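PDB 1GKR: L-hydantoinase from Arthrobacter aurescens, which hydrolyses the ring of 5-substituted hydantoins as a zinc-dependent cyclic amidase, cleaving aryl derivatives more readily than alkyl ones. Local coordinates for residues T340-P343 with M344-N348; K367-L371 with F372-P376; L425-R429 with G430-A434; V433-G437 with E438-E442. All coordinates share one frame; numbering follows the deposited sequence.

The four contacts follow one another along the C-terminal part of the chain. Interaction 1 lies at the start of helix 341-350, and interaction 2 ends the next helix, 357-372. Their centres are about 22 Å apart and they do not touch. Interactions 3 and 4 are successive beta hairpins, with centres about 8 Å apart. They share Val433 and Ala434 on strand 431-435, so strands 418-428, 431-435 and 438-439 form an antiparallel meander. Interaction 3 lies about 20 Å from interactions 1 and 2, centre to centre. Interactions 1 and 2 belong to helices near the zinc ligands; the hairpins lie away from the zinc site.

Interaction 1. Residues T340-P343 with M344-N348; sequences TSLP and MMLTN
Pro343 and Thr347 meet one turn apart, where a single carbonyl serves two donors. Pro343 O accepts the backbone N of Thr347 at 2.8 Å. It also accepts the hydroxyl OG1 of Thr347, again at 2.8 Å. The two donors come from opposite faces of the carbonyl plane. The hydroxyl can fold back because OG1 stands beside the backbone N of Thr347, anti to its carbonyl carbon (chi1 -68°). Thr347 OG1 is also hydrogen-bonded to Thr420 N, which ties the helix to strand 418-428.

Three more backbone bonds cross the contact. Met344 N reaches Thr340 O at 3.0 Å, and Met345 N reaches Ser341 O at 3.2 Å. Leu346 N to Leu342 O, at 2.8 Å, is the straightest, with an N-H...O angle of 171°. This i to i+4 ladder marks the start of alpha-helix 341-350 in the amidohydrolase domain. Pro343 sits in the first turn, where a proline is well accommodated.

The apolar contact joins Leu342 and Leu346 on one side of the helix. Their side chains slant across each other, and the CD2 methyl of Leu342 lies against both methyls of Leu346. An alanine at Leu346 would remove both of these methyls and would probably leave Leu342 CD2 without its partner and a gap toward Leu360. Around this turn, Met345 packs on Leu360 and Met364 of helix 357-372. Leu342 touches Pro423 of strand 418-428. The side chain of Ser341 lies about 9 Å from that of the zinc ligand His60.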
loop_
_atom_site.group_PDB
_atom_site.type_symbol
_atom_site.label_atom_id
_atom_site.label_comp_id
_atom_site.label_asym_id
_atom_site.label_seq_id
_atom_site.Cartn_x
_atom_site.Cartn_y
_atom_site.Cartn_z
ATOM N N THR A 340 -7.125 -38.622 5.447
ATOM C CA THR A 340 -7.142 -37.780 6.639
ATOM C C THR A 340 -7.503 -36.298 6.446
ATOM O O THR A 340 -7.636 -35.558 7.424
ATOM C CB THR A 340 -5.780 -37.830 7.320
ATOM O OG1 THR A 340 -4.767 -37.437 6.389
ATOM C CG2 THR A 340 -5.489 -39.223 7.800
ATOM N N SER A 341 -7.663 -35.863 5.200
ATOM C CA SER A 341 -7.961 -34.471 4.932
ATOM C C SER A 341 -9.235 -33.922 5.572
ATOM O O SER A 341 -9.180 -32.960 6.345
ATOM C CB SER A 341 -8.015 -34.245 3.438
ATOM O OG SER A 341 -8.150 -32.872 3.199
ATOM N N LEU A 342 -10.383 -34.514 5.262
ATOM C CA LEU A 342 -11.643 -34.021 5.825
ATOM C C LEU A 342 -11.688 -34.207 7.335
ATOM O O LEU A 342 -11.939 -33.258 8.081
ATOM C CB LEU A 342 -12.853 -34.730 5.203
ATOM C CG LEU A 342 -14.142 -33.929 4.924
ATOM C CD1 LEU A 342 -15.319 -34.888 4.873
ATOM C CD2 LEU A 342 -14.388 -32.882 5.977
ATOM N N PRO A 343 -11.461 -35.437 7.812
ATOM C CA PRO A 343 -11.506 -35.606 9.267
ATOM C C PRO A 343 -10.560 -34.694 10.047
ATOM O O PRO A 343 -10.878 -34.265 11.166
ATOM C CB PRO A 343 -11.221 -37.106 9.468
ATOM C CG PRO A 343 -10.756 -37.599 8.126
ATOM C CD PRO A 343 -11.459 -36.741 7.132
ATOM N N MET A 344 -9.414 -34.370 9.466
ATOM C CA MET A 344 -8.501 -33.500 10.174
ATOM C C MET A 344 -9.091 -32.093 10.271
ATOM O O MET A 344 -9.017 -31.469 11.328
ATOM C CB MET A 344 -7.142 -33.481 9.484
ATOM C CG MET A 344 -5.978 -33.712 10.438
ATOM S SD MET A 344 -6.276 -35.111 11.560
ATOM C CE MET A 344 -5.421 -34.580 12.984
ATOM N N MET A 345 -9.693 -31.600 9.184
ATOM C CA MET A 345 -10.301 -30.262 9.179
ATOM C C MET A 345 -11.542 -30.232 10.071
ATOM O O MET A 345 -11.777 -29.275 10.810
ATOM C CB MET A 345 -10.700 -29.846 7.760
ATOM C CG MET A 345 -9.545 -29.629 6.821
ATOM S SD MET A 345 -8.202 -28.700 7.576
ATOM C CE MET A 345 -8.967 -27.107 7.841
ATOM N N LEU A 346 -12.344 -31.286 9.981
ATOM C CA LEU A 346 -13.546 -31.407 10.786
ATOM C C LEU A 346 -13.168 -31.439 12.268
ATOM O O LEU A 346 -13.756 -30.745 13.090
ATOM C CB LEU A 346 -14.254 -32.701 10.412
ATOM C CG LEU A 346 -15.593 -32.661 9.682
ATOM C CD1 LEU A 346 -15.732 -31.421 8.826
ATOM C CD2 LEU A 346 -15.703 -33.934 8.859
ATOM N N THR A 347 -12.159 -32.241 12.591
ATOM C CA THR A 347 -11.696 -32.408 13.959
ATOM C C THR A 347 -11.039 -31.194 14.610
ATOM O O THR A 347 -11.480 -30.747 15.664
ATOM C CB THR A 347 -10.715 -33.604 14.049
ATOM O OG1 THR A 347 -11.433 -34.820 13.820
ATOM C CG2 THR A 347 -10.048 -33.668 15.405
ATOM N N ASN A 348 -9.993 -30.660 13.995
ATOM C CA ASN A 348 -9.286 -29.530 14.577
ATOM C C ASN A 348 -9.766 -28.169 14.125
ATOM O O ASN A 348 -9.281 -27.140 14.611
ATOM C CB ASN A 348 -7.803 -29.661 14.288
ATOM C CG ASN A 348 -7.245 -30.976 14.768
ATOM O OD1 ASN A 348 -7.198 -31.242 15.968
ATOM N ND2 ASN A 348 -6.834 -31.819 13.830
#

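Interaction 2. Residues K367-L371 with F372-P376; sequences KPAKL and FGIYP
Lys370 lays its aliphatic chain over one face of the Tyr375 ring. The two side chains run side by side and point the same way. They meet at the C-terminal end of helix 357-372, where a Schellman motif turns the chain. Gly373 leaves the helix with positive phi, which favours glycine. Its N bonds Lys370 O at 3.0 Å, while Ile374 N reaches back to Ala369 O, also at 3.0 Å. These two bonds close the last turn and bring Tyr375 alongside Lys370.

Beyond CG the lysine chain is extended, so it follows the ring and touches it at two points. CG lies 3.5 Å from Tyr375 CD1. Farther out, CE makes a CH-pi contact, 3.9 Å from the ring centroid and 17° off the normal. NZ is more distant and offers at most a weak cation-pi attraction. With CG anti to the backbone N (chi1 -177°), the Tyr375 ring runs alongside the Lys370 chain. A serine in place of Tyr375 would take away the ring and would probably leave the Lys370 chain uncovered on this side and freer to turn. Asp15 of the second subunit packs on Tyr375 and forms a long, weak ion pair with Lys370 NZ.

Ala369 CB meets the edge of the same ring. It also touches Ile374 CG1 at 3.9 Å, a small apolar contact within the turn. On another side of the helix end, Phe372 packs on Ile236 and Glu59. Phe372 N bonds Pro368 O at 3.2 Å, and that same oxygen lies in the plane of the Phe372 ring at its edge, 3.3 Å from CD2.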
loop_
_atom_site.group_PDB
_atom_site.type_symbol
_atom_site.label_atom_id
_atom_site.label_comp_id
_atom_site.label_asym_id
_atom_site.label_seq_id
_atom_site.Cartn_x
_atom_site.Cartn_y
_atom_site.Cartn_z
ATOM N N LYS A 367 -15.296 -23.707 -4.218
ATOM C CA LYS A 367 -14.259 -23.020 -4.973
ATOM C C LYS A 367 -13.429 -23.931 -5.880
ATOM O O LYS A 367 -13.218 -23.622 -7.061
ATOM C CB LYS A 367 -13.351 -22.220 -4.031
ATOM C CG LYS A 367 -13.652 -20.728 -4.018
ATOM C CD LYS A 367 -13.080 -20.060 -2.764
ATOM C CE LYS A 367 -13.259 -18.545 -2.807
ATOM N NZ LYS A 367 -14.645 -18.194 -3.242
ATOM N N PRO A 368 -12.918 -25.050 -5.345
ATOM C CA PRO A 368 -12.149 -25.859 -6.292
ATOM C C PRO A 368 -12.966 -26.204 -7.558
ATOM O O PRO A 368 -12.482 -26.038 -8.668
ATOM C CB PRO A 368 -11.734 -27.081 -5.458
ATOM C CG PRO A 368 -12.582 -26.984 -4.189
ATOM C CD PRO A 368 -12.774 -25.546 -3.967
ATOM N N ALA A 369 -14.207 -26.645 -7.398
ATOM C CA ALA A 369 -15.036 -26.974 -8.551
ATOM C C ALA A 369 -15.216 -25.744 -9.432
ATOM O O ALA A 369 -15.065 -25.801 -10.653
ATOM C CB ALA A 369 -16.390 -27.479 -8.099
ATOM N N LYS A 370 -15.552 -24.627 -8.805
ATOM C CA LYS A 370 -15.746 -23.389 -9.540
ATOM C C LYS A 370 -14.513 -22.993 -10.334
ATOM O O LYS A 370 -14.598 -22.796 -11.540
ATOM C CB LYS A 370 -16.132 -22.255 -8.590
ATOM C CG LYS A 370 -17.579 -22.314 -8.122
ATOM C CD LYS A 370 -17.893 -21.184 -7.164
ATOM C CE LYS A 370 -19.369 -21.118 -6.858
ATOM N NZ LYS A 370 -19.663 -20.053 -5.861
ATOM N N LEU A 371 -13.365 -22.886 -9.673
ATOM C CA LEU A 371 -12.147 -22.479 -10.374
ATOM C C LEU A 371 -11.800 -23.329 -11.599
ATOM O O LEU A 371 -11.271 -22.815 -12.576
ATOM C CB LEU A 371 -10.961 -22.454 -9.407
ATOM C CG LEU A 371 -11.055 -21.344 -8.362
ATOM C CD1 LEU A 371 -9.986 -21.526 -7.323
ATOM C CD2 LEU A 371 -10.908 -19.997 -9.032
ATOM N N PHE A 372 -12.113 -24.619 -11.567
ATOM C CA PHE A 372 -11.787 -25.482 -12.696
ATOM C C PHE A 372 -12.899 -25.651 -13.709
ATOM O O PHE A 372 -12.734 -26.329 -14.734
ATOM C CB PHE A 372 -11.326 -26.842 -12.194
ATOM C CG PHE A 372 -9.927 -26.832 -11.683
ATOM C CD1 PHE A 372 -8.857 -26.861 -12.571
ATOM C CD2 PHE A 372 -9.672 -26.747 -10.316
ATOM C CE1 PHE A 372 -7.545 -26.805 -12.091
ATOM C CE2 PHE A 372 -8.370 -26.690 -9.828
ATOM C CZ PHE A 372 -7.303 -26.719 -10.707
ATOM N N GLY A 373 -14.033 -25.030 -13.419
ATOM C CA GLY A 373 -15.150 -25.106 -14.330
ATOM C C GLY A 373 -15.933 -26.397 -14.326
ATOM O O GLY A 373 -16.544 -26.737 -15.329
ATOM N N ILE A 374 -15.928 -27.128 -13.221
ATOM C CA ILE A 374 -16.698 -28.363 -13.167
ATOM C C ILE A 374 -17.816 -28.132 -12.160
ATOM O O ILE A 374 -18.477 -29.074 -11.713
ATOM C CB ILE A 374 -15.814 -29.557 -12.706
ATOM C CG1 ILE A 374 -15.207 -29.284 -11.330
ATOM C CG2 ILE A 374 -14.687 -29.784 -13.695
ATOM C CD1 ILE A 374 -14.270 -30.387 -10.851
ATOM N N TYR A 375 -18.052 -26.853 -11.867
ATOM C CA TYR A 375 -18.993 -26.446 -10.845
ATOM C C TYR A 375 -20.373 -27.028 -10.689
ATOM O O TYR A 375 -20.510 -28.114 -10.114
ATOM C CB TYR A 375 -19.140 -24.929 -10.759
ATOM C CG TYR A 375 -20.072 -24.519 -9.620
ATOM C CD1 TYR A 375 -19.849 -24.948 -8.310
ATOM C CD2 TYR A 375 -21.196 -23.735 -9.864
ATOM C CE1 TYR A 375 -20.730 -24.606 -7.273
ATOM C CE2 TYR A 375 -22.075 -23.385 -8.845
ATOM C CZ TYR A 375 -21.845 -23.819 -7.550
ATOM O OH TYR A 375 -22.743 -23.448 -6.552
ATOM N N PRO A 376 -21.411 -26.368 -11.228
ATOM C CA PRO A 376 -22.707 -27.018 -10.965
ATOM C C PRO A 376 -22.661 -28.565 -10.836
ATOM O O PRO A 376 -23.275 -29.128 -9.922
ATOM C CB PRO A 376 -23.591 -26.488 -12.081
ATOM C CG PRO A 376 -22.615 -26.310 -13.202
ATOM C CD PRO A 376 -21.389 -25.720 -12.552
#

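Interaction 3. Residues L425-R429 with G430-A434; sequences LTMVR and GTVVA
Thr426 and Ala434 pair in a tight antiparallel beta hairpin of strands 418-428 and 431-435, beside strand 389-393 and away from the zinc site. A type I' turn from Val428 to Thr431 closes it. Thr431 N bonds Val428 O at 3.1 Å, and Val428 N returns to Thr431 O. Arg429 and Gly430 both have positive phi, which glycine adopts most easily.

A classic beta bulge shifts the register, because Val433 and Ala434 both face Thr426. Thr426 O accepts two bonds, from Val433 N at 3.0 Å and from Ala434 N at 3.2 Å. Both donors lie in the carbonyl plane. Thr426 N completes the set with Ala434 O at 2.8 Å.

Leu425 CD2 meets Val432 CG1 at 3.6 Å, the side chains crossing at about a right angle. Val428 CG1 lies against Val433 CG1, and Thr426 CG2 against Ala434 CB. With Met427 CG between backbone N and carbonyl carbon (chi1 72°), SD lies 3.7 Å from Gly430 CA.

The end of Arg429 leads away to a salt bridge of NE with Asp120 and a cation-pi contact with Phe445. Strand 389-393 flanks strand 418-428 through backbone bonds, while Thr426 and Val428 pack on Thr88 of strand 87-92.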
loop_
_atom_site.group_PDB
_atom_site.type_symbol
_atom_site.label_atom_id
_atom_site.label_comp_id
_atom_site.label_asym_id
_atom_site.label_seq_id
_atom_site.Cartn_x
_atom_site.Cartn_y
_atom_site.Cartn_z
ATOM N N LEU A 425 -20.721 -41.872 5.453
ATOM C CA LEU A 425 -21.408 -42.395 4.277
ATOM C C LEU A 425 -20.957 -41.455 3.180
ATOM O O LEU A 425 -20.942 -40.239 3.357
ATOM C CB LEU A 425 -22.930 -42.291 4.449
ATOM C CG LEU A 425 -23.996 -42.716 3.414
ATOM C CD1 LEU A 425 -23.757 -42.092 2.057
ATOM C CD2 LEU A 425 -24.008 -44.205 3.296
ATOM N N THR A 426 -20.546 -42.008 2.056
ATOM C CA THR A 426 -20.146 -41.149 0.974
ATOM C C THR A 426 -20.688 -41.750 -0.299
ATOM O O THR A 426 -20.543 -42.953 -0.535
ATOM C CB THR A 426 -18.596 -40.955 0.918
ATOM O OG1 THR A 426 -18.119 -41.254 -0.395
ATOM C CG2 THR A 426 -17.898 -41.801 1.946
ATOM N N MET A 427 -21.376 -40.930 -1.088
ATOM C CA MET A 427 -21.919 -41.418 -2.337
ATOM C C MET A 427 -21.574 -40.508 -3.489
ATOM O O MET A 427 -21.462 -39.283 -3.324
ATOM C CB MET A 427 -23.445 -41.583 -2.268
ATOM C CG MET A 427 -24.277 -40.308 -2.255
ATOM S SD MET A 427 -26.004 -40.575 -2.860
ATOM C CE MET A 427 -26.738 -41.471 -1.530
ATOM N N VAL A 428 -21.359 -41.113 -4.653
ATOM C CA VAL A 428 -21.084 -40.322 -5.835
ATOM C C VAL A 428 -22.091 -40.749 -6.891
ATOM O O VAL A 428 -22.358 -41.944 -7.065
ATOM C CB VAL A 428 -19.604 -40.451 -6.335
ATOM C CG1 VAL A 428 -18.816 -41.281 -5.380
ATOM C CG2 VAL A 428 -19.555 -40.982 -7.757
ATOM N N ARG A 429 -22.672 -39.750 -7.557
ATOM C CA ARG A 429 -23.675 -39.959 -8.585
ATOM C C ARG A 429 -24.797 -40.904 -8.142
ATOM O O ARG A 429 -25.200 -41.827 -8.860
ATOM C CB ARG A 429 -23.010 -40.439 -9.873
ATOM C CG ARG A 429 -22.321 -39.314 -10.607
ATOM C CD ARG A 429 -21.542 -39.794 -11.819
ATOM N NE ARG A 429 -20.380 -40.589 -11.437
ATOM C CZ ARG A 429 -20.340 -41.916 -11.459
ATOM N NH1 ARG A 429 -21.400 -42.603 -11.850
ATOM N NH2 ARG A 429 -19.242 -42.555 -11.076
ATOM N N GLY A 430 -25.294 -40.658 -6.938
ATOM C CA GLY A 430 -26.387 -41.454 -6.427
ATOM C C GLY A 430 -26.094 -42.844 -5.893
ATOM O O GLY A 430 -27.031 -43.537 -5.495
ATOM N N THR A 431 -24.845 -43.295 -5.874
ATOM C CA THR A 431 -24.641 -44.631 -5.332
ATOM C C THR A 431 -23.650 -44.626 -4.163
ATOM O O THR A 431 -22.638 -43.918 -4.185
ATOM C CB THR A 431 -24.251 -45.655 -6.461
ATOM O OG1 THR A 431 -22.902 -46.087 -6.289
ATOM C CG2 THR A 431 -24.430 -45.040 -7.854
ATOM N N VAL A 432 -23.967 -45.379 -3.114
ATOM C CA VAL A 432 -23.103 -45.413 -1.942
ATOM C C VAL A 432 -21.808 -46.133 -2.266
ATOM O O VAL A 432 -21.820 -47.329 -2.556
ATOM C CB VAL A 432 -23.784 -46.123 -0.762
ATOM C CG1 VAL A 432 -22.883 -46.068 0.471
ATOM C CG2 VAL A 432 -25.108 -45.466 -0.468
ATOM N N VAL A 433 -20.692 -45.406 -2.226
ATOM C CA VAL A 433 -19.397 -46.006 -2.532
ATOM C C VAL A 433 -18.668 -46.384 -1.257
ATOM O O VAL A 433 -17.790 -47.234 -1.265
ATOM C CB VAL A 433 -18.488 -45.063 -3.351
ATOM C CG1 VAL A 433 -19.132 -44.733 -4.695
ATOM C CG2 VAL A 433 -18.214 -43.818 -2.562
ATOM N N ALA A 434 -19.025 -45.753 -0.154
ATOM C CA ALA A 434 -18.381 -46.085 1.093
ATOM C C ALA A 434 -19.370 -45.834 2.191
ATOM O O ALA A 434 -20.057 -44.811 2.213
ATOM C CB ALA A 434 -17.142 -45.246 1.298
#

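Interaction 4. Residues V433-G437 with E438-E442; sequences VAEKG and EVLVE
Leu440 reaches from just past strand 438-439 to Glu435 on the facing strand. Its CB is 4.2 Å from Val433 O. CG stands beside the backbone N of Leu440, anti to its carbonyl carbon (chi1 -48°), and from there the chain carries CD1 back over the opposite strand. CD1 ends 4.0 Å from Glu435 CB, and it also packs on Val432 CG1, on the neighbouring part of that strand. Leu440 N bonds Val433 O at 2.8 Å.

The hairpin is a second antiparallel one, following directly on the first. A type I' turn from Glu435 to Glu438 closes it, with Lys436 and Gly437 at its corners. Lys436 and Gly437 both take positive phi, as a type I' turn requires; glycine adopts this most easily, and at the first corner a lysine takes it. Glu438 N bonds Glu435 O at 2.9 Å, and Glu435 N bonds Glu438 O at 3.0 Å. The next pair, Ala434 and Val439, is non-hydrogen-bonded. There the CA of Ala434 makes a CA-H...O contact with Glu438 O, at 3.1 Å.

Glu438 CB lies 3.5 Å from Glu435 O, and Glu438 CG stays close to Gly437 C. Past the strand end, Val433 CG1 meets Val441 CG1 at 4.2 Å.

Strand 431-435 lies between strands 418-428 and 438-439, and Phe445 packs on Val433. On the side of Ala434 and Val439, the Val439 side chain lies on Glu80 and Val84 of helix 75-85, and Val441 touches Lys118.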
loop_
_atom_site.group_PDB
_atom_site.type_symbol
_atom_site.label_atom_id
_atom_site.label_comp_id
_atom_site.label_asym_id
_atom_site.label_seq_id
_atom_site.Cartn_x
_atom_site.Cartn_y
_atom_site.Cartn_z
ATOM N N VAL A 433 -20.692 -45.406 -2.226
ATOM C CA VAL A 433 -19.397 -46.006 -2.532
ATOM C C VAL A 433 -18.668 -46.384 -1.257
ATOM O O VAL A 433 -17.790 -47.234 -1.265
ATOM C CB VAL A 433 -18.488 -45.063 -3.351
ATOM C CG1 VAL A 433 -19.132 -44.733 -4.695
ATOM C CG2 VAL A 433 -18.214 -43.818 -2.562
ATOM N N ALA A 434 -19.025 -45.753 -0.154
ATOM C CA ALA A 434 -18.381 -46.085 1.093
ATOM C C ALA A 434 -19.370 -45.834 2.191
ATOM O O ALA A 434 -20.057 -44.811 2.213
ATOM C CB ALA A 434 -17.142 -45.246 1.298
ATOM N N GLU A 435 -19.467 -46.794 3.092
ATOM C CA GLU A 435 -20.372 -46.667 4.204
ATOM C C GLU A 435 -19.627 -47.194 5.403
ATOM O O GLU A 435 -19.110 -48.305 5.382
ATOM C CB GLU A 435 -21.643 -47.463 3.945
ATOM C CG GLU A 435 -22.566 -47.553 5.135
ATOM C CD GLU A 435 -24.000 -47.809 4.727
ATOM O OE1 GLU A 435 -24.227 -48.648 3.824
ATOM O OE2 GLU A 435 -24.902 -47.171 5.315
ATOM N N LYS A 436 -19.557 -46.359 6.435
ATOM C CA LYS A 436 -18.864 -46.674 7.673
ATOM C C LYS A 436 -17.605 -47.527 7.479
ATOM O O LYS A 436 -17.519 -48.659 7.960
ATOM C CB LYS A 436 -19.840 -47.322 8.665
ATOM C CG LYS A 436 -20.746 -48.365 8.050
ATOM C CD LYS A 436 -21.899 -48.738 8.980
ATOM C CE LYS A 436 -22.754 -49.853 8.365
ATOM N NZ LYS A 436 -23.851 -50.316 9.275
ATOM N N GLY A 437 -16.641 -46.964 6.745
ATOM C CA GLY A 437 -15.364 -47.623 6.510
ATOM C C GLY A 437 -15.244 -48.709 5.455
ATOM O O GLY A 437 -14.156 -49.252 5.253
ATOM N N GLU A 438 -16.335 -49.020 4.774
ATOM C CA GLU A 438 -16.324 -50.064 3.766
ATOM C C GLU A 438 -16.516 -49.541 2.362
ATOM O O GLU A 438 -17.487 -48.845 2.090
ATOM C CB GLU A 438 -17.446 -51.051 4.049
ATOM C CG GLU A 438 -17.193 -52.010 5.178
ATOM C CD GLU A 438 -16.544 -53.285 4.693
ATOM O OE1 GLU A 438 -15.308 -53.289 4.471
ATOM O OE2 GLU A 438 -17.282 -54.281 4.516
ATOM N N VAL A 439 -15.609 -49.867 1.457
ATOM C CA VAL A 439 -15.824 -49.424 0.095
ATOM C C VAL A 439 -16.735 -50.483 -0.496
ATOM O O VAL A 439 -16.482 -51.664 -0.333
ATOM C CB VAL A 439 -14.530 -49.339 -0.703
ATOM C CG1 VAL A 439 -14.851 -49.030 -2.159
ATOM C CG2 VAL A 439 -13.636 -48.262 -0.114
ATOM N N LEU A 440 -17.797 -50.057 -1.172
ATOM C CA LEU A 440 -18.775 -50.982 -1.737
ATOM C C LEU A 440 -18.837 -50.947 -3.247
ATOM O O LEU A 440 -19.789 -51.452 -3.838
ATOM C CB LEU A 440 -20.166 -50.638 -1.219
ATOM C CG LEU A 440 -20.310 -50.408 0.280
ATOM C CD1 LEU A 440 -21.577 -49.611 0.564
ATOM C CD2 LEU A 440 -20.321 -51.742 0.989
ATOM N N VAL A 441 -17.841 -50.363 -3.889
ATOM C CA VAL A 441 -17.906 -50.279 -5.335
ATOM C C VAL A 441 -16.655 -50.884 -5.995
ATOM O O VAL A 441 -15.565 -50.869 -5.414
ATOM C CB VAL A 441 -18.139 -48.796 -5.730
ATOM C CG1 VAL A 441 -16.820 -48.067 -5.882
ATOM C CG2 VAL A 441 -18.987 -48.719 -6.963
ATOM N N GLU A 442 -16.818 -51.447 -7.190
ATOM C CA GLU A 442 -15.690 -52.063 -7.888
ATOM C C GLU A 442 -14.810 -51.077 -8.636
ATOM O O GLU A 442 -15.230 -49.977 -8.972
ATOM C CB GLU A 442 -16.174 -53.155 -8.854
ATOM C CG GLU A 442 -17.613 -53.006 -9.362
ATOM C CD GLU A 442 -17.861 -51.740 -10.190
ATOM O OE1 GLU A 442 -17.156 -51.533 -11.209
ATOM O OE2 GLU A 442 -18.776 -50.958 -9.825
#